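Local coordinates for geranyltranstransferase (PDB 2FTZ), which probably catalyses the condensation of isopentenyl diphosphate with geranyl diphosphate to make farnesyl diphosphate, at residues Leu52-Leu57 against Ala181-Ala186; Gly58-Val63 against Phe268-Leu273. All blocks are in the same frame, centred on the assembly; numbering follows the deposited sequence.

In the fold
Helix 49-61 comes early in the chain and takes part in both contacts, first through 52-57 and then through 58-63. Contact 1 closes a loop of 123 intervening residues when helix 177-189 returns beside 52-57; contact 2 closes a longer one, of 204 residues, when helix 268-273 reaches the C-terminal end of the same helix. The segments alternate along the chain, so the two loops cross. Their centres are about 9 Å apart, and T270 of contact 2 also packs on L57 of contact 1. Together they tie an early, a middle and a late helix of the all-helical polyprenyl synthetase fold, from buried core to surface.

Contact 1 (Leu52-Leu57 against Ala181-Ala186); sequences LLVLTL and AFCFSA
L53, V54 and L57 pack against C183 and F184 in a buried, apolar helix-to-helix contact of the all-helical polyprenyl synthetase fold, where helices 49-61 and 177-189 run nearly parallel. The axes of the two short segments approach to 8.7 Å and cross at -19°, with V54 and C183 level with each other. No hydrogen bond links the segments, and the hold is by side-chain packing. V54 turns one methyl, CG2, onto the C183 side chain, 3.8 Å from CB and as near to SG. With CG1 anti to the backbone N of V54 (chi1 170°), it is CG2, beside that N, that meets helix 177-189. L57 reaches the opposing backbone: its CD1 lies 3.5 Å from C183 O and 3.6 Å from F184 CA. The carbonyl oxygens of C183 and F184 are buried here without a polar partner in the model. F184 starts out pointing away from helix 49-61, but its ring swings back, and CE1 comes to 4.2 Å from L53 CD1. The ring lies obliquely to both leucines, with its CG 4.4 Å from L57 CD1. Within helix 49-61, L52 O takes both T56 N and T56 OG1, which come to it from opposite faces of its carbonyl plane. Other helices enclose the pair: helix 69-87 meets C183 through V75 and F182 through V71 and V75, F139 of helix 136-143 stacks edge-to-face with F182, and helix 268-273 packs on L52, T56 and L57.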
loop_
_atom_site.group_PDB
_atom_site.type_symbol
_atom_site.label_atom_id
_atom_site.label_comp_id
_atom_site.label_asym_id
_atom_site.label_seq_id
_atom_site.Cartn_x
_atom_site.Cartn_y
_atom_site.Cartn_z
ATOM N N LEU A 52 -3.742 -17.766 -11.715
ATOM C CA LEU A 52 -4.206 -18.777 -12.662
ATOM C C LEU A 52 -5.540 -18.345 -13.303
ATOM O O LEU A 52 -5.688 -18.472 -14.539
ATOM C CB LEU A 52 -4.318 -20.169 -12.015
ATOM C CG LEU A 52 -4.410 -21.361 -12.951
ATOM C CD1 LEU A 52 -3.271 -21.315 -13.960
ATOM C CD2 LEU A 52 -4.345 -22.635 -12.124
ATOM N N LEU A 53 -6.482 -17.798 -12.525
ATOM C CA LEU A 53 -7.746 -17.271 -13.082
ATOM C C LEU A 53 -7.507 -16.146 -14.072
ATOM O O LEU A 53 -8.104 -16.131 -15.156
ATOM C CB LEU A 53 -8.738 -16.736 -12.004
ATOM C CG LEU A 53 -9.546 -17.777 -11.260
ATOM C CD1 LEU A 53 -10.090 -17.149 -9.977
ATOM C CD2 LEU A 53 -10.671 -18.292 -12.156
ATOM N N VAL A 54 -6.648 -15.193 -13.702
ATOM C CA VAL A 54 -6.329 -14.079 -14.584
ATOM C C VAL A 54 -5.759 -14.598 -15.912
ATOM O O VAL A 54 -6.177 -14.182 -16.989
ATOM C CB VAL A 54 -5.338 -13.096 -13.946
ATOM C CG1 VAL A 54 -4.845 -12.092 -15.017
ATOM C CG2 VAL A 54 -5.975 -12.391 -12.734
ATOM N N LEU A 55 -4.789 -15.495 -15.843
ATOM C CA LEU A 55 -4.137 -15.984 -17.041
ATOM C C LEU A 55 -5.080 -16.808 -17.935
ATOM O O LEU A 55 -5.049 -16.690 -19.167
ATOM C CB LEU A 55 -2.896 -16.806 -16.703
ATOM C CG LEU A 55 -1.740 -16.034 -16.067
ATOM C CD1 LEU A 55 -0.643 -17.080 -15.732
ATOM C CD2 LEU A 55 -1.187 -14.922 -17.013
ATOM N N THR A 56 -5.913 -17.625 -17.310
ATOM C CA THR A 56 -6.857 -18.457 -18.007
ATOM C C THR A 56 -7.964 -17.611 -18.677
ATOM O O THR A 56 -8.329 -17.840 -19.849
ATOM C CB THR A 56 -7.409 -19.532 -17.052
ATOM O OG1 THR A 56 -6.282 -20.246 -16.495
ATOM C CG2 THR A 56 -8.269 -20.496 -17.795
ATOM N N LEU A 57 -8.488 -16.627 -17.968
ATOM C CA LEU A 57 -9.507 -15.749 -18.548
ATOM C C LEU A 57 -8.917 -14.983 -19.730
ATOM O O LEU A 57 -9.540 -14.875 -20.796
ATOM C CB LEU A 57 -10.016 -14.762 -17.510
ATOM C CG LEU A 57 -11.158 -15.220 -16.603
ATOM C CD1 LEU A 57 -11.306 -14.211 -15.426
ATOM C CD2 LEU A 57 -12.449 -15.349 -17.389
ATOM N N ALA A 181 -13.193 -10.381 -7.766
ATOM C CA ALA A 181 -13.906 -9.475 -8.643
ATOM C C ALA A 181 -12.940 -8.805 -9.606
ATOM O O ALA A 181 -13.215 -8.741 -10.795
ATOM C CB ALA A 181 -14.715 -8.404 -7.843
ATOM N N PHE A 182 -11.792 -8.374 -9.088
ATOM C CA PHE A 182 -10.742 -7.792 -9.910
ATOM C C PHE A 182 -10.125 -8.809 -10.881
ATOM O O PHE A 182 -9.854 -8.466 -12.041
ATOM C CB PHE A 182 -9.656 -7.137 -9.054
ATOM C CG PHE A 182 -8.528 -6.562 -9.863
ATOM C CD1 PHE A 182 -8.661 -5.309 -10.449
ATOM C CD2 PHE A 182 -7.366 -7.287 -10.094
ATOM C CE1 PHE A 182 -7.653 -4.790 -11.251
ATOM C CE2 PHE A 182 -6.376 -6.786 -10.862
ATOM C CZ PHE A 182 -6.504 -5.514 -11.462
ATOM N N CYS A 183 -9.867 -10.023 -10.421
ATOM C CA CYS A 183 -9.335 -11.061 -11.304
ATOM C C CYS A 183 -10.262 -11.345 -12.488
ATOM O O CYS A 183 -9.819 -11.594 -13.595
ATOM C CB CYS A 183 -9.112 -12.364 -10.532
ATOM S SG CYS A 183 -7.775 -12.324 -9.332
ATOM N N PHE A 184 -11.566 -11.353 -12.220
ATOM C CA PHE A 184 -12.600 -11.610 -13.268
ATOM C C PHE A 184 -12.695 -10.405 -14.237
ATOM O O PHE A 184 -12.903 -10.589 -15.400
ATOM C CB PHE A 184 -13.961 -11.854 -12.627
ATOM C CG PHE A 184 -14.241 -13.286 -12.221
ATOM C CD1 PHE A 184 -13.385 -13.982 -11.383
ATOM C CD2 PHE A 184 -15.430 -13.882 -12.595
ATOM C CE1 PHE A 184 -13.687 -15.272 -10.963
ATOM C CE2 PHE A 184 -15.766 -15.150 -12.133
ATOM C CZ PHE A 184 -14.869 -15.866 -11.359
ATOM N N SER A 185 -12.566 -9.191 -13.701
ATOM C CA SER A 185 -12.729 -7.895 -14.386
ATOM C C SER A 185 -11.570 -7.514 -15.270
ATOM O O SER A 185 -11.737 -6.999 -16.394
ATOM C CB SER A 185 -12.694 -6.776 -13.308
ATOM O OG SER A 185 -13.898 -6.603 -12.774
ATOM N N ALA A 186 -10.381 -7.650 -14.708
ATOM C CA ALA A 186 -9.183 -7.070 -15.323
ATOM C C ALA A 186 -8.950 -7.545 -16.757
ATOM O O ALA A 186 -8.645 -6.725 -17.619
ATOM C CB ALA A 186 -7.898 -7.278 -14.445
#

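Contact 2 (Gly58-Val63 against Phe268-Leu273); sequences GEDLGV and FRTLFL
D60 holds its carboxylate against the start of helix 268-273, each oxygen taking a different backbone N-H. OD1 accepts from R269 N at 3.0 Å through its syn lone pair. OD2 takes T270 N at 2.9 Å on the syn side and T270 OG1 at 2.7 Å on the anti side, both slightly out of the carboxylate plane. A water donates to D60 OD1 and accepts from F268 N, linking the carboxylate to a third N-H; the N-terminal end of the helix would probably favour the charged carboxylate. With CG beside its backbone N (chi1 -69°) and an extended chain beyond, E59 crosses the R269 side chain at about a right angle. E59 OE1 lies over one face of the guanidinium, in a salt bridge of 2.7 Å to R269 NH1, and the two planes are 61° apart; R269 is modelled in two conformers, and this pairing is that of one. Replacing D60 by an alanine removes the carboxylate and would probably leave R269 N, T270 N and the T270 hydroxyl without their acceptors. Helix 49-61 ends just beyond in a Schellman motif at G62, while its L61 packs on P187 and F188 of helix 177-189.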
loop_
_atom_site.group_PDB
_atom_site.type_symbol
_atom_site.label_atom_id
_atom_site.label_comp_id
_atom_site.label_asym_id
_atom_site.label_seq_id
_atom_site.Cartn_x
_atom_site.Cartn_y
_atom_site.Cartn_z
ATOM N N GLY A 58 -7.704 -14.487 -19.548
ATOM C CA GLY A 58 -7.043 -13.734 -20.629
ATOM C C GLY A 58 -6.787 -14.564 -21.870
ATOM O O GLY A 58 -6.961 -14.080 -22.989
ATOM N N GLU A 59 -6.397 -15.821 -21.681
ATOM C CA GLU A 59 -6.283 -16.767 -22.791
ATOM C C GLU A 59 -7.611 -16.928 -23.535
ATOM O O GLU A 59 -7.674 -16.883 -24.757
ATOM C CB GLU A 59 -5.877 -18.146 -22.299
ATOM C CG GLU A 59 -4.488 -18.272 -21.764
ATOM C CD GLU A 59 -4.107 -19.726 -21.466
ATOM O OE1 GLU A 59 -4.461 -20.598 -22.265
ATOM O OE2 GLU A 59 -3.429 -19.975 -20.446
ATOM N N ASP A 60 -8.674 -17.194 -22.792
ATOM C CA ASP A 60 -10.011 -17.311 -23.374
ATOM C C ASP A 60 -10.378 -16.073 -24.213
ATOM O O ASP A 60 -11.078 -16.181 -25.203
ATOM C CB ASP A 60 -11.042 -17.475 -22.271
ATOM C CG ASP A 60 -11.217 -18.923 -21.807
ATOM O OD1 ASP A 60 -11.102 -19.853 -22.639
ATOM O OD2 ASP A 60 -11.593 -19.106 -20.612
ATOM N N LEU A 61 -9.897 -14.911 -23.799
ATOM C CA LEU A 61 -10.242 -13.633 -24.431
ATOM C C LEU A 61 -9.222 -13.244 -25.501
ATOM O O LEU A 61 -9.519 -12.401 -26.336
ATOM C CB LEU A 61 -10.335 -12.512 -23.373
ATOM C CG LEU A 61 -11.540 -12.495 -22.427
ATOM C CD1 LEU A 61 -11.298 -11.413 -21.377
ATOM C CD2 LEU A 61 -12.886 -12.286 -23.109
ATOM N N GLY A 62 -8.047 -13.866 -25.480
ATOM C CA GLY A 62 -6.991 -13.575 -26.448
ATOM C C GLY A 62 -6.279 -12.270 -26.148
ATOM O O GLY A 62 -5.958 -11.515 -27.053
ATOM N N VAL A 63 -6.054 -11.997 -24.869
ATOM C CA VAL A 63 -5.389 -10.790 -24.414
ATOM C C VAL A 63 -3.876 -11.001 -24.472
ATOM O O VAL A 63 -3.398 -12.105 -24.205
ATOM C CB VAL A 63 -5.808 -10.459 -22.970
ATOM C CG1 VAL A 63 -4.856 -9.471 -22.344
ATOM C CG2 VAL A 63 -7.263 -9.978 -22.945
ATOM N N PHE A 268 -14.273 -21.027 -22.079
ATOM C CA PHE A 268 -14.229 -22.474 -21.808
ATOM C C PHE A 268 -13.030 -22.933 -20.988
ATOM O O PHE A 268 -13.174 -23.842 -20.164
ATOM C CB PHE A 268 -14.353 -23.280 -23.107
ATOM C CG PHE A 268 -15.720 -23.176 -23.700
ATOM C CD1 PHE A 268 -16.807 -23.674 -23.014
ATOM C CD2 PHE A 268 -15.930 -22.437 -24.846
ATOM C CE1 PHE A 268 -18.099 -23.537 -23.522
ATOM C CE2 PHE A 268 -17.205 -22.286 -25.362
ATOM C CZ PHE A 268 -18.291 -22.830 -24.697
ATOM N N ARG A 269 -11.860 -22.319 -21.174
ATOM C CA ARG A 269 -10.701 -22.696 -20.335
ATOM C C ARG A 269 -10.959 -22.359 -18.855
ATOM O O ARG A 269 -10.680 -23.135 -17.939
ATOM C CB ARG A 269 -9.432 -22.013 -20.807
ATOM C CG ARG A 269 -9.000 -22.358 -22.237
ATOM C CD ARG A 269 -7.750 -21.532 -22.546
ATOM N NE ARG A 269 -7.260 -21.655 -23.922
ATOM C CZ ARG A 269 -6.149 -22.294 -24.295
ATOM N NH1 ARG A 269 -5.374 -22.924 -23.411
ATOM N NH2 ARG A 269 -5.807 -22.304 -25.578
ATOM N N THR A 270 -11.548 -21.197 -18.650
ATOM C CA THR A 270 -11.907 -20.715 -17.326
ATOM C C THR A 270 -12.984 -21.607 -16.754
ATOM O O THR A 270 -12.917 -21.975 -15.587
ATOM C CB THR A 270 -12.360 -19.276 -17.386
ATOM O OG1 THR A 270 -11.333 -18.471 -18.034
ATOM C CG2 THR A 270 -12.708 -18.730 -16.013
ATOM N N LEU A 271 -13.963 -21.981 -17.569
ATOM C CA LEU A 271 -15.038 -22.886 -17.084
ATOM C C LEU A 271 -14.436 -24.191 -16.542
ATOM O O LEU A 271 -14.800 -24.671 -15.465
ATOM C CB LEU A 271 -16.030 -23.177 -18.207
ATOM C CG LEU A 271 -17.255 -24.020 -17.884
ATOM C CD1 LEU A 271 -18.126 -23.314 -16.848
ATOM C CD2 LEU A 271 -18.060 -24.369 -19.152
ATOM N N PHE A 272 -13.529 -24.795 -17.302
ATOM C CA PHE A 272 -12.928 -26.049 -16.870
ATOM C C PHE A 272 -12.036 -25.897 -15.633
ATOM O O PHE A 272 -12.058 -26.760 -14.758
ATOM C CB PHE A 272 -12.223 -26.720 -18.022
ATOM C CG PHE A 272 -13.192 -27.445 -18.942
ATOM C CD1 PHE A 272 -13.923 -26.751 -19.868
ATOM C CD2 PHE A 272 -13.439 -28.789 -18.782
ATOM C CE1 PHE A 272 -14.831 -27.387 -20.700
ATOM C CE2 PHE A 272 -14.351 -29.445 -19.602
ATOM C CZ PHE A 272 -15.046 -28.734 -20.565
ATOM N N LEU A 273 -11.337 -24.785 -15.546
ATOM C CA LEU A 273 -10.550 -24.448 -14.339
ATOM C C LEU A 273 -11.474 -24.372 -13.120
ATOM O O LEU A 273 -11.214 -24.964 -12.068
ATOM C CB LEU A 273 -9.815 -23.115 -14.551
ATOM C CG LEU A 273 -9.002 -22.608 -13.339
ATOM C CD1 LEU A 273 -7.842 -23.543 -13.114
ATOM C CD2 LEU A 273 -8.506 -21.204 -13.549
HETATM O O HOH W 1 -12.453 -20.521 -24.720
#